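Local coordinates for pesticidal crystal protein Cry2Aa (Bacillus thuringiensis serovar kurstaki, PDB 1I5P), which promotes colloid-osmotic lysis of the midgut epithelium by binding to its cells in both dipteran and lepidopteran larvae, at residues A[260-264]-A[586-590]; A[267-271]-A[470-474]; A[494-498]-A[533-537]; A[542-548]-A[621-627]. All blocks are in the same frame, centred on the assembly; numbering follows the deposited sequence.

Contact 1. Residues A[260-264]-A[586-590]; sequences SLFKY and RFSDI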
loop_
_atom_site.group_PDB
_atom_site.type_symbol
_atom_site.label_atom_id
_atom_site.label_comp_id
_atom_site.label_asym_id
_atom_site.label_seq_id
_atom_site.Cartn_x
_atom_site.Cartn_y
_atom_site.Cartn_z
ATOM N N SER A 260 -13.517 -4.540 0.514
ATOM C CA SER A 260 -14.418 -3.754 1.341
ATOM C C SER A 260 -14.787 -2.432 0.673
ATOM O O SER A 260 -15.483 -1.608 1.265
ATOM C CB SER A 260 -13.800 -3.507 2.726
ATOM O OG SER A 260 -12.566 -2.824 2.633
ATOM N N LEU A 261 -14.308 -2.231 -0.555
ATOM C CA LEU A 261 -14.632 -1.021 -1.312
ATOM C C LEU A 261 -15.477 -1.388 -2.530
ATOM O O LEU A 261 -15.928 -0.514 -3.263
ATOM C CB LEU A 261 -13.356 -0.283 -1.755
ATOM C CG LEU A 261 -12.553 0.358 -0.614
ATOM C CD1 LEU A 261 -11.315 1.030 -1.176
ATOM C CD2 LEU A 261 -13.425 1.365 0.147
ATOM N N PHE A 262 -15.690 -2.685 -2.745
ATOM C CA PHE A 262 -16.509 -3.142 -3.870
ATOM C C PHE A 262 -17.920 -2.568 -3.724
ATOM O O PHE A 262 -18.646 -2.407 -4.704
ATOM C CB PHE A 262 -16.599 -4.673 -3.895
ATOM C CG PHE A 262 -15.501 -5.354 -4.682
ATOM C CD1 PHE A 262 -15.549 -6.729 -4.893
ATOM C CD2 PHE A 262 -14.447 -4.634 -5.231
ATOM C CE1 PHE A 262 -14.568 -7.378 -5.640
ATOM C CE2 PHE A 262 -13.459 -5.271 -5.981
ATOM C CZ PHE A 262 -13.518 -6.644 -6.188
ATOM N N LYS A 263 -18.298 -2.265 -2.486
ATOM C CA LYS A 263 -19.614 -1.708 -2.187
ATOM C C LYS A 263 -19.761 -0.301 -2.771
ATOM O O LYS A 263 -20.852 0.267 -2.771
ATOM C CB LYS A 263 -19.831 -1.656 -0.668
ATOM C CG LYS A 263 -19.033 -0.540 0.010
ATOM C CD LYS A 263 -18.674 -0.811 1.478
ATOM C CE LYS A 263 -19.789 -0.493 2.455
ATOM N NZ LYS A 263 -19.229 -0.356 3.835
ATOM N N TYR A 264 -18.659 0.266 -3.254
ATOM C CA TYR A 264 -18.686 1.605 -3.844
ATOM C C TYR A 264 -18.456 1.592 -5.350
ATOM O O TYR A 264 -17.857 0.665 -5.896
ATOM C CB TYR A 264 -17.623 2.505 -3.196
ATOM C CG TYR A 264 -17.880 2.840 -1.745
ATOM C CD1 TYR A 264 -17.112 2.269 -0.731
ATOM C CD2 TYR A 264 -18.920 3.702 -1.383
ATOM C CE1 TYR A 264 -17.376 2.543 0.616
ATOM C CE2 TYR A 264 -19.193 3.978 -0.043
ATOM C CZ TYR A 264 -18.420 3.394 0.948
ATOM O OH TYR A 264 -18.723 3.629 2.267
ATOM N N ARG A 586 -12.542 -2.473 13.901
ATOM C CA ARG A 586 -13.750 -2.994 13.265
ATOM C C ARG A 586 -14.404 -1.795 12.604
ATOM O O ARG A 586 -15.224 -1.100 13.207
ATOM C CB ARG A 586 -14.691 -3.605 14.300
ATOM C CG ARG A 586 -14.184 -4.904 14.883
ATOM C CD ARG A 586 -15.046 -5.337 16.043
ATOM N NE ARG A 586 -14.220 -5.784 17.153
ATOM C CZ ARG A 586 -14.633 -5.841 18.412
ATOM N NH1 ARG A 586 -15.871 -5.478 18.726
ATOM N NH2 ARG A 586 -13.802 -6.251 19.359
ATOM N N PHE A 587 -14.031 -1.560 11.353
ATOM C CA PHE A 587 -14.527 -0.409 10.629
ATOM C C PHE A 587 -16.011 -0.382 10.316
ATOM O O PHE A 587 -16.697 -1.406 10.276
ATOM C CB PHE A 587 -13.712 -0.212 9.336
ATOM C CG PHE A 587 -14.306 -0.874 8.115
ATOM C CD1 PHE A 587 -15.371 -0.289 7.430
ATOM C CD2 PHE A 587 -13.781 -2.069 7.632
ATOM C CE1 PHE A 587 -15.899 -0.882 6.284
ATOM C CE2 PHE A 587 -14.304 -2.672 6.484
ATOM C CZ PHE A 587 -15.363 -2.076 5.810
ATOM N N SER A 588 -16.484 0.837 10.104
ATOM C CA SER A 588 -17.854 1.111 9.727
ATOM C C SER A 588 -17.753 2.406 8.944
ATOM O O SER A 588 -16.953 3.277 9.290
ATOM C CB SER A 588 -18.739 1.316 10.951
ATOM O OG SER A 588 -20.080 1.518 10.544
ATOM N N ASP A 589 -18.538 2.533 7.882
ATOM C CA ASP A 589 -18.514 3.747 7.081
ATOM C C ASP A 589 -19.601 4.689 7.569
ATOM O O ASP A 589 -20.784 4.383 7.480
ATOM C CB ASP A 589 -18.715 3.414 5.600
ATOM C CG ASP A 589 -17.566 2.608 5.031
ATOM O OD1 ASP A 589 -16.464 2.668 5.613
ATOM O OD2 ASP A 589 -17.760 1.925 4.004
ATOM N N ILE A 590 -19.182 5.832 8.100
ATOM C CA ILE A 590 -20.116 6.819 8.614
ATOM C C ILE A 590 -20.442 7.866 7.562
ATOM O O ILE A 590 -19.548 8.549 7.052
ATOM C CB ILE A 590 -19.548 7.562 9.833
ATOM C CG1 ILE A 590 -18.857 6.586 10.791
ATOM C CG2 ILE A 590 -20.671 8.319 10.527
ATOM C CD1 ILE A 590 -19.771 5.518 11.378
HETATM O O HOH W 1 -20.564 0.557 6.589
#

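Contact 2. Residues A[267-271]-A[470-474]; sequences LMVSS and RKNNI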
loop_
_atom_site.group_PDB
_atom_site.type_symbol
_atom_site.label_atom_id
_atom_site.label_comp_id
_atom_site.label_asym_id
_atom_site.label_seq_id
_atom_site.Cartn_x
_atom_site.Cartn_y
_atom_site.Cartn_z
ATOM N N LEU A 267 -15.163 5.343 -7.284
ATOM C CA LEU A 267 -14.371 5.763 -6.140
ATOM C C LEU A 267 -12.900 5.538 -6.452
ATOM O O LEU A 267 -12.426 4.398 -6.495
ATOM C CB LEU A 267 -14.747 4.953 -4.903
ATOM C CG LEU A 267 -13.919 5.292 -3.665
ATOM C CD1 LEU A 267 -14.114 6.762 -3.320
ATOM C CD2 LEU A 267 -14.331 4.407 -2.503
ATOM N N MET A 268 -12.184 6.630 -6.680
ATOM C CA MET A 268 -10.766 6.549 -6.988
ATOM C C MET A 268 -9.972 6.384 -5.691
ATOM O O MET A 268 -9.940 7.284 -4.859
ATOM C CB MET A 268 -10.307 7.819 -7.710
ATOM C CG MET A 268 -8.821 7.838 -8.033
ATOM S SD MET A 268 -8.228 9.460 -8.590
ATOM C CE MET A 268 -7.946 10.279 -7.019
ATOM N N VAL A 269 -9.356 5.226 -5.510
ATOM C CA VAL A 269 -8.552 4.979 -4.324
ATOM C C VAL A 269 -7.239 5.701 -4.617
ATOM O O VAL A 269 -6.415 5.206 -5.388
ATOM C CB VAL A 269 -8.312 3.466 -4.148
ATOM C CG1 VAL A 269 -7.429 3.203 -2.942
ATOM C CG2 VAL A 269 -9.650 2.758 -4.002
ATOM N N SER A 270 -7.056 6.874 -4.015
ATOM C CA SER A 270 -5.872 7.692 -4.264
ATOM C C SER A 270 -4.548 7.120 -3.783
ATOM O O SER A 270 -3.481 7.530 -4.248
ATOM C CB SER A 270 -6.064 9.088 -3.668
ATOM O OG SER A 270 -5.846 9.074 -2.271
ATOM N N SER A 271 -4.603 6.181 -2.848
ATOM C CA SER A 271 -3.385 5.566 -2.338
ATOM C C SER A 271 -3.706 4.295 -1.574
ATOM O O SER A 271 -4.849 4.071 -1.173
ATOM C CB SER A 271 -2.640 6.543 -1.425
ATOM O OG SER A 271 -3.436 6.891 -0.309
ATOM N N ARG A 470 1.529 4.269 -4.021
ATOM C CA ARG A 470 0.916 4.685 -5.273
ATOM C C ARG A 470 0.544 6.165 -5.284
ATOM O O ARG A 470 0.421 6.769 -6.355
ATOM C CB ARG A 470 -0.340 3.864 -5.541
ATOM C CG ARG A 470 -0.083 2.432 -5.975
ATOM C CD ARG A 470 -1.370 1.799 -6.466
ATOM N NE ARG A 470 -1.116 0.706 -7.403
ATOM C CZ ARG A 470 -1.018 -0.574 -7.064
ATOM N NH1 ARG A 470 -1.154 -0.940 -5.797
ATOM N NH2 ARG A 470 -0.790 -1.488 -7.995
ATOM N N LYS A 471 0.353 6.736 -4.095
ATOM C CA LYS A 471 -0.023 8.140 -3.959
ATOM C C LYS A 471 0.604 9.019 -5.034
ATOM O O LYS A 471 1.820 9.039 -5.195
ATOM C CB LYS A 471 0.376 8.666 -2.581
ATOM C CG LYS A 471 -0.095 10.083 -2.318
ATOM C CD LYS A 471 -1.612 10.172 -2.434
ATOM C CE LYS A 471 -2.119 11.541 -2.012
ATOM N NZ LYS A 471 -3.609 11.578 -1.947
ATOM N N ASN A 472 -0.230 9.756 -5.758
ATOM C CA ASN A 472 0.279 10.606 -6.824
ATOM C C ASN A 472 -0.573 11.856 -7.058
ATOM O O ASN A 472 -0.084 12.852 -7.598
ATOM C CB ASN A 472 0.378 9.772 -8.109
ATOM C CG ASN A 472 1.218 10.436 -9.193
ATOM O OD1 ASN A 472 2.135 11.200 -8.908
ATOM N ND2 ASN A 472 0.917 10.114 -10.449
ATOM N N ASN A 473 -1.836 11.820 -6.634
ATOM C CA ASN A 473 -2.722 12.964 -6.835
ATOM C C ASN A 473 -2.479 14.072 -5.817
ATOM O O ASN A 473 -3.346 14.407 -5.009
ATOM C CB ASN A 473 -4.193 12.526 -6.804
ATOM C CG ASN A 473 -4.638 12.030 -5.446
ATOM O OD1 ASN A 473 -3.919 11.299 -4.773
ATOM N ND2 ASN A 473 -5.846 12.417 -5.045
ATOM N N ILE A 474 -1.282 14.640 -5.881
ATOM C CA ILE A 474 -0.887 15.722 -4.997
ATOM C C ILE A 474 -0.844 16.995 -5.834
ATOM O O ILE A 474 -0.024 17.124 -6.743
ATOM C CB ILE A 474 0.515 15.479 -4.406
ATOM C CG1 ILE A 474 0.557 14.123 -3.687
ATOM C CG2 ILE A 474 0.869 16.608 -3.443
ATOM C CD1 ILE A 474 1.960 13.632 -3.354
HETATM O O HOH W 2 -2.643 8.802 -6.495
HETATM O O HOH W 3 -4.033 9.773 0.167
#

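Contact 3. Residues A[494-498]-A[533-537]; sequences FTISP and RYTLR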
loop_
_atom_site.group_PDB
_atom_site.type_symbol
_atom_site.label_atom_id
_atom_site.label_comp_id
_atom_site.label_asym_id
_atom_site.label_seq_id
_atom_site.Cartn_x
_atom_site.Cartn_y
_atom_site.Cartn_z
ATOM N N PHE A 494 -13.291 9.931 -4.595
ATOM C CA PHE A 494 -11.877 9.757 -4.288
ATOM C C PHE A 494 -11.632 9.616 -2.794
ATOM O O PHE A 494 -12.441 10.058 -1.977
ATOM C CB PHE A 494 -11.064 10.935 -4.841
ATOM C CG PHE A 494 -11.411 12.265 -4.225
ATOM C CD1 PHE A 494 -10.574 12.849 -3.279
ATOM C CD2 PHE A 494 -12.571 12.937 -4.597
ATOM C CE1 PHE A 494 -10.884 14.086 -2.708
ATOM C CE2 PHE A 494 -12.893 14.177 -4.033
ATOM C CZ PHE A 494 -12.047 14.750 -3.087
ATOM N N THR A 495 -10.506 9.003 -2.441
ATOM C CA THR A 495 -10.156 8.804 -1.042
ATOM C C THR A 495 -8.974 9.667 -0.630
ATOM O O THR A 495 -8.236 10.189 -1.470
ATOM C CB THR A 495 -9.767 7.337 -0.751
ATOM O OG1 THR A 495 -8.574 7.015 -1.478
ATOM C CG2 THR A 495 -10.872 6.390 -1.167
ATOM N N ILE A 496 -8.808 9.803 0.680
ATOM C CA ILE A 496 -7.709 10.556 1.265
ATOM C C ILE A 496 -7.249 9.774 2.480
ATOM O O ILE A 496 -8.037 9.533 3.391
ATOM C CB ILE A 496 -8.132 11.957 1.770
ATOM C CG1 ILE A 496 -8.535 12.856 0.599
ATOM C CG2 ILE A 496 -6.973 12.588 2.548
ATOM C CD1 ILE A 496 -8.939 14.270 1.035
ATOM N N SER A 497 -5.987 9.365 2.490
ATOM C CA SER A 497 -5.472 8.630 3.627
ATOM C C SER A 497 -5.426 9.565 4.820
ATOM O O SER A 497 -4.947 10.702 4.714
ATOM C CB SER A 497 -4.059 8.106 3.354
ATOM O OG SER A 497 -3.458 7.679 4.565
ATOM N N PRO A 498 -5.930 9.104 5.970
ATOM C CA PRO A 498 -5.932 9.913 7.185
ATOM C C PRO A 498 -4.517 10.305 7.570
ATOM O O PRO A 498 -4.315 11.239 8.336
ATOM C CB PRO A 498 -6.577 8.981 8.204
ATOM C CG PRO A 498 -7.568 8.228 7.368
ATOM C CD PRO A 498 -6.716 7.873 6.165
ATOM N N ARG A 533 -6.665 18.046 10.331
ATOM C CA ARG A 533 -7.061 18.834 9.177
ATOM C C ARG A 533 -6.476 18.293 7.884
ATOM O O ARG A 533 -5.306 17.922 7.828
ATOM C CB ARG A 533 -6.631 20.295 9.333
ATOM C CG ARG A 533 -6.644 21.055 8.001
ATOM C CD ARG A 533 -6.542 22.551 8.179
ATOM N NE ARG A 533 -7.733 23.090 8.826
ATOM C CZ ARG A 533 -7.936 24.382 9.059
ATOM N NH1 ARG A 533 -7.022 25.274 8.698
ATOM N NH2 ARG A 533 -9.058 24.783 9.639
ATOM N N TYR A 534 -7.303 18.273 6.846
ATOM C CA TYR A 534 -6.895 17.818 5.526
ATOM C C TYR A 534 -7.246 18.903 4.519
ATOM O O TYR A 534 -8.233 19.621 4.684
ATOM C CB TYR A 534 -7.609 16.517 5.163
ATOM C CG TYR A 534 -7.345 15.412 6.153
ATOM C CD1 TYR A 534 -8.061 15.333 7.342
ATOM C CD2 TYR A 534 -6.327 14.489 5.935
ATOM C CE1 TYR A 534 -7.768 14.365 8.299
ATOM C CE2 TYR A 534 -6.024 13.515 6.885
ATOM C CZ TYR A 534 -6.747 13.465 8.063
ATOM O OH TYR A 534 -6.421 12.535 9.019
ATOM N N THR A 535 -6.428 19.025 3.480
ATOM C CA THR A 535 -6.660 20.028 2.452
ATOM C C THR A 535 -6.684 19.387 1.073
ATOM O O THR A 535 -5.805 18.592 0.723
ATOM C CB THR A 535 -5.577 21.118 2.486
ATOM O OG1 THR A 535 -5.484 21.644 3.812
ATOM C CG2 THR A 535 -5.931 22.256 1.523
ATOM N N LEU A 536 -7.690 19.750 0.287
ATOM C CA LEU A 536 -7.835 19.192 -1.044
ATOM C C LEU A 536 -8.161 20.268 -2.078
ATOM O O LEU A 536 -8.730 21.316 -1.751
ATOM C CB LEU A 536 -8.937 18.130 -1.027
ATOM C CG LEU A 536 -10.361 18.634 -0.789
ATOM C CD1 LEU A 536 -11.036 18.828 -2.136
ATOM C CD2 LEU A 536 -11.155 17.642 0.046
ATOM N N ARG A 537 -7.799 19.991 -3.328
ATOM C CA ARG A 537 -8.048 20.901 -4.436
ATOM C C ARG A 537 -9.358 20.447 -5.079
ATOM O O ARG A 537 -9.398 19.410 -5.745
ATOM C CB ARG A 537 -6.902 20.810 -5.449
ATOM C CG ARG A 537 -6.966 21.833 -6.570
ATOM C CD ARG A 537 -6.718 23.226 -6.034
ATOM N NE ARG A 537 -6.722 24.234 -7.086
ATOM C CZ ARG A 537 -6.434 25.516 -6.887
ATOM N NH1 ARG A 537 -6.117 25.943 -5.672
ATOM N NH2 ARG A 537 -6.472 26.367 -7.900
#

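Contact 4. Residues A[542-548]-A[621-627]; sequences SYNLYLR and NIMFVPT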
loop_
_atom_site.group_PDB
_atom_site.type_symbol
_atom_site.label_atom_id
_atom_site.label_comp_id
_atom_site.label_asym_id
_atom_site.label_seq_id
_atom_site.Cartn_x
_atom_site.Cartn_y
_atom_site.Cartn_z
ATOM N N SER A 542 -20.140 18.002 -5.986
ATOM C CA SER A 542 -20.662 17.717 -4.660
ATOM C C SER A 542 -20.589 16.220 -4.397
ATOM O O SER A 542 -20.901 15.410 -5.268
ATOM C CB SER A 542 -22.108 18.194 -4.532
ATOM O OG SER A 542 -22.146 19.572 -4.207
ATOM N N TYR A 543 -20.179 15.860 -3.188
ATOM C CA TYR A 543 -20.047 14.460 -2.814
ATOM C C TYR A 543 -20.597 14.186 -1.432
ATOM O O TYR A 543 -20.751 15.098 -0.616
ATOM C CB TYR A 543 -18.569 14.040 -2.787
ATOM C CG TYR A 543 -17.792 14.185 -4.079
ATOM C CD1 TYR A 543 -17.192 15.394 -4.426
ATOM C CD2 TYR A 543 -17.628 13.095 -4.940
ATOM C CE1 TYR A 543 -16.441 15.517 -5.603
ATOM C CE2 TYR A 543 -16.886 13.208 -6.117
ATOM C CZ TYR A 543 -16.296 14.419 -6.441
ATOM O OH TYR A 543 -15.578 14.524 -7.616
ATOM N N ASN A 544 -20.893 12.917 -1.172
ATOM C CA ASN A 544 -21.321 12.510 0.158
ATOM C C ASN A 544 -20.010 12.105 0.811
ATOM O O ASN A 544 -19.251 11.304 0.258
ATOM C CB ASN A 544 -22.252 11.299 0.117
ATOM C CG ASN A 544 -23.688 11.675 -0.135
ATOM O OD1 ASN A 544 -24.189 12.660 0.408
ATOM N ND2 ASN A 544 -24.373 10.878 -0.950
ATOM N N LEU A 545 -19.727 12.687 1.966
ATOM C CA LEU A 545 -18.509 12.367 2.677
ATOM C C LEU A 545 -18.746 11.190 3.603
ATOM O O LEU A 545 -19.662 11.210 4.434
ATOM C CB LEU A 545 -18.026 13.567 3.495
ATOM C CG LEU A 545 -16.820 13.336 4.410
ATOM C CD1 LEU A 545 -15.581 13.030 3.575
ATOM C CD2 LEU A 545 -16.591 14.577 5.264
ATOM N N TYR A 546 -17.924 10.158 3.440
ATOM C CA TYR A 546 -17.997 8.969 4.269
ATOM C C TYR A 546 -16.682 8.840 5.017
ATOM O O TYR A 546 -15.608 8.980 4.434
ATOM C CB TYR A 546 -18.194 7.706 3.420
ATOM C CG TYR A 546 -19.567 7.533 2.812
ATOM C CD1 TYR A 546 -19.903 8.164 1.618
ATOM C CD2 TYR A 546 -20.533 6.731 3.430
ATOM C CE1 TYR A 546 -21.165 8.006 1.044
ATOM C CE2 TYR A 546 -21.800 6.566 2.866
ATOM C CZ TYR A 546 -22.109 7.206 1.673
ATOM O OH TYR A 546 -23.361 7.051 1.121
ATOM N N LEU A 547 -16.761 8.589 6.314
ATOM C CA LEU A 547 -15.552 8.401 7.094
ATOM C C LEU A 547 -15.529 6.957 7.544
ATOM O O LEU A 547 -16.460 6.492 8.206
ATOM C CB LEU A 547 -15.517 9.327 8.317
ATOM C CG LEU A 547 -15.415 10.834 8.040
ATOM C CD1 LEU A 547 -15.197 11.573 9.347
ATOM C CD2 LEU A 547 -14.266 11.120 7.084
ATOM N N ARG A 548 -14.489 6.237 7.138
ATOM C CA ARG A 548 -14.333 4.851 7.546
ATOM C C ARG A 548 -13.601 4.937 8.874
ATOM O O ARG A 548 -12.481 5.442 8.947
ATOM C CB ARG A 548 -13.508 4.054 6.526
ATOM C CG ARG A 548 -13.191 2.634 6.984
ATOM C CD ARG A 548 -12.827 1.708 5.827
ATOM N NE ARG A 548 -13.974 1.416 4.971
ATOM C CZ ARG A 548 -13.967 0.531 3.978
ATOM N NH1 ARG A 548 -12.869 -0.161 3.706
ATOM N NH2 ARG A 548 -15.063 0.332 3.254
ATOM N N ASN A 621 -10.273 5.807 6.863
ATOM C CA ASN A 621 -10.301 6.302 5.492
ATOM C C ASN A 621 -11.265 7.465 5.343
ATOM O O ASN A 621 -12.243 7.590 6.082
ATOM C CB ASN A 621 -10.692 5.201 4.498
ATOM C CG ASN A 621 -10.038 5.393 3.121
ATOM O OD1 ASN A 621 -9.584 6.489 2.776
ATOM N ND2 ASN A 621 -9.993 4.319 2.332
ATOM N N ILE A 622 -10.966 8.315 4.371
ATOM C CA ILE A 622 -11.782 9.477 4.073
ATOM C C ILE A 622 -12.189 9.288 2.624
ATOM O O ILE A 622 -11.339 9.274 1.731
ATOM C CB ILE A 622 -10.957 10.782 4.223
ATOM C CG1 ILE A 622 -10.435 10.903 5.657
ATOM C CG2 ILE A 622 -11.812 11.996 3.864
ATOM C CD1 ILE A 622 -9.329 11.948 5.827
ATOM N N MET A 623 -13.479 9.128 2.377
ATOM C CA MET A 623 -13.916 8.927 1.006
ATOM C C MET A 623 -15.072 9.796 0.561
ATOM O O MET A 623 -16.097 9.894 1.240
ATOM C CB MET A 623 -14.263 7.458 0.767
ATOM C CG MET A 623 -15.092 6.848 1.852
ATOM S SD MET A 623 -14.102 5.795 2.909
ATOM C CE MET A 623 -15.382 4.682 3.479
ATOM N N PHE A 624 -14.877 10.437 -0.588
ATOM C CA PHE A 624 -15.888 11.294 -1.190
ATOM C C PHE A 624 -16.530 10.470 -2.296
ATOM O O PHE A 624 -15.853 10.009 -3.220
ATOM C CB PHE A 624 -15.254 12.560 -1.766
ATOM C CG PHE A 624 -14.569 13.411 -0.737
ATOM C CD1 PHE A 624 -13.311 13.072 -0.267
ATOM C CD2 PHE A 624 -15.200 14.535 -0.213
ATOM C CE1 PHE A 624 -12.683 13.839 0.710
ATOM C CE2 PHE A 624 -14.576 15.312 0.773
ATOM C CZ PHE A 624 -13.316 14.957 1.231
ATOM N N VAL A 625 -17.837 10.283 -2.187
ATOM C CA VAL A 625 -18.574 9.486 -3.149
ATOM C C VAL A 625 -19.655 10.324 -3.829
ATOM O O VAL A 625 -20.310 11.143 -3.184
ATOM C CB VAL A 625 -19.220 8.279 -2.427
ATOM C CG1 VAL A 625 -19.921 7.376 -3.424
ATOM C CG2 VAL A 625 -18.139 7.513 -1.659
ATOM N N PRO A 626 -19.842 10.142 -5.146
ATOM C CA PRO A 626 -20.868 10.910 -5.848
ATOM C C PRO A 626 -22.180 10.737 -5.103
ATOM O O PRO A 626 -22.560 9.619 -4.738
ATOM C CB PRO A 626 -20.861 10.281 -7.232
ATOM C CG PRO A 626 -19.392 10.005 -7.421
ATOM C CD PRO A 626 -19.062 9.335 -6.100
ATOM N N THR A 627 -22.857 11.854 -4.869
ATOM C CA THR A 627 -24.113 11.867 -4.122
ATOM C C THR A 627 -25.209 10.919 -4.605
ATOM O O THR A 627 -26.038 10.478 -3.814
ATOM C CB THR A 627 -24.694 13.297 -4.073
ATOM O OG1 THR A 627 -25.148 13.676 -5.378
ATOM C CG2 THR A 627 -23.622 14.281 -3.624
HETATM O O HOH W 4 -23.284 8.188 -1.774
#

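Contact 1. Residues A[260-264]-A[586-590]
Asp589 OD2 is gripped by two donors at once, Lys263 NZ at 2.7 Å in a salt bridge and Tyr264 OH at 2.6 Å in a hydrogen bond. They reach this one oxygen from opposite faces of the carboxylate, each about 50° out of its plane. The Tyr264 ring is turned 38° from the carboxylate. A water extends the link, accepting from Lys263 NZ and from the backbone Asp589 N at 3.1 Å. Asp578 forms a second salt bridge to Lys263, and Asp589 OD1 is taken by Arg548, so two cations flank Asp589 and would be expected to favour its ionised form. The type I turn from Leu261 to Tyr264 follows helix 238-259 of the helical bundle, whereas residues 588-590 lie on strand 585-597 of the lectin-like C-terminal sandwich; the cluster therefore joins the N-terminal helical domain to the third domain. A bend at chi3 (-82°) of Lys263 swings its amine onto the carboxylate, while its CG lies over the rim of one face of the Tyr264 ring. Lys263 NZ also passes the edge of the Phe587 ring, 4.2 Å from CE1. Beyond it, Ser260 CB touches the same ring obliquely, 3.7 Å from Phe587 CZ.

Contact 2. Residues A[267-271]-A[470-474]
Met268 reaches across to Asn473 with its terminal methyl, the two side chains approaching from opposite directions until CE lies 3.6 Å from Asn473 ND2. Residues 267-268 form a short strand that pairs in parallel with strand 493-496 of the C-terminal sandwich, while 470-474 is the loop after strand 462-469; the contact brings the start of the middle-domain region, the beta prism, just after the helical domain, against the loop near its end, beside the C-terminal sandwich. The thioether chain of Met268 runs extended from the backbone and bends at chi3 (83°), which carries CE to the amide. That amide nitrogen is itself bonded to the backbone oxygen of Leu486, and Asn473 is the centre of an inverse gamma turn.

Ser270 meets the loop with both backbone and side chain. Its CB sits against Asn473 OD1 at 3.3 Å. Lys471 CA makes a CA-H...O contact to Ser270 O at 3.5 Å, and a water lies 2.7 Å from Ser270 O and accepts from Asn472 N. The hydroxyl is bonded chiefly to Thr495 O; Lys471 NZ adds only a weak bond to Ser270 OG at 3.4 Å. The ammonium of Lys471 bonds to His485 ND1 and, through NZ, to Asn473 OD1 at 2.9 Å, where it stands 33° out of the amide carbonyl plane.

At Ser271 the contact turns apolar, with CB against Lys471 CB and CD. Beyond these carbons a second water bridges the polar ends, 3.0 Å from Ser271 OG and 2.8 Å from Lys471 NZ.

Contact 3. Residues A[494-498]-A[533-537]
Strand 494-496 and strand 533-537 face one another with axes 10.0 Å apart and directions 145° from each other, a spacing bridged mainly by side chains, with no backbone bonds between the strands. Alternate residues, Phe494 and Ile496 on one strand and Tyr534 and Leu536 on the other, point inward.

Tyr534 makes the polar link. Its hydroxyl donates to Pro498 O at 2.6 Å, lying in the carbonyl plane on a lone pair, with a C=O...O angle of 115°. The acceptor also lies in the plane of the tyrosine ring, at its edge. With CG anti to the carbonyl carbon (chi1 -58°), the ring slants across the gap towards Pro498, and Pro498 CB rests 3.6 Å from Tyr534 OH.

Nearer its base the ring passes Ile496, the two side chains sliding by in opposite directions; the gamma methyl CG2 of Ile496 meets Tyr534 CD2 at 3.9 Å. The other branch of the isoleucine goes to Leu536 and crosses that side chain at about a right angle, Ile496 CD1 to Leu536 CD2 at 4.2 Å. The second methyl of the leucine, CD1, lies 4.3 Å from Phe494 CZ. Phe494 in turn stacks on Phe624, and Leu536 also touches Val603, so both strands are backed by their own sheet neighbours. Such inward-facing hydrophobic rows between two sheets are the interior of a beta sandwich, here the lectin-like jelly roll of the C-terminal domain.

Contact 4. Residues A[542-548]-A[621-627]
Met623 packs against Tyr546 and runs obliquely across Arg548 on the adjacent antiparallel strand. From its CB, 4.2 Å from Tyr546 O, the chain continues to CG, which packs at 3.6 Å against Tyr546 CB and also approaches Tyr546 O. CG takes the position between backbone N and carbonyl carbon (chi1 45°), and a bend at chi2 then carries SD past the same oxygen towards the next residue, 4.1 Å from Arg548 CB. The terminal CE finishes against Arg548, 3.6 Å from CB and 3.9 Å from NE, obliquely to the guanidinium.

Beneath this, the backbones form regular antiparallel pairs: Asn544 with Val625, Tyr546 with Met623 and Arg548 with Asn621 are the hydrogen-bonded ones. Each gives two bonds, among them Tyr546 N to Met623 O at 2.9 Å, with an N-H...O angle of 166°.

Val625 continues the row beside Met623, its CG2 3.8 Å from Tyr546 CD1. Past the hydroxyl of that tyrosine, a water joins Tyr546 OH and Asn544 ND2. The other face carries Leu545, Leu547, Ile622 and Phe624. There Leu545 CD1 stands over the Phe624 ring in a CH-pi contact, 3.9 Å from its centroid and 18° off the normal.

These apolar residues face strand 602-610 of the second sheet of the sandwich, where Ile622 and Leu545 both touch Leu605. Within its own sheet the pair lies between strand 493-496, beside 617-626, and strand 585-597, beside 541-550; on the Met623 face Arg548 NH2 bonds to Ser260 O, just after helix 238-259.

Overall arrangement
Contact 4 occupies the middle of the sheet to which all the others connect. Strand 493-496 of contact 3 adjoins it through Ile496 N and Ile622 O, 2.8 Å apart, and the centres of contacts 3 and 4 are about 10 Å apart. On the opposite side, strand 585-597 of contact 1 joins through Ile590 N and Leu547 O at 2.8 Å. Contact 2 extends the sheet beyond contact 3, with Met268 O 3.0 Å from Thr495 N. Contacts 1 and 2 also touch directly, Leu261 CD1 lying 3.7 Å from Val269 CG2, although their centres are about 17 Å apart. Together they connect helical bundle, beta prism and C-terminal sandwich around this sheet.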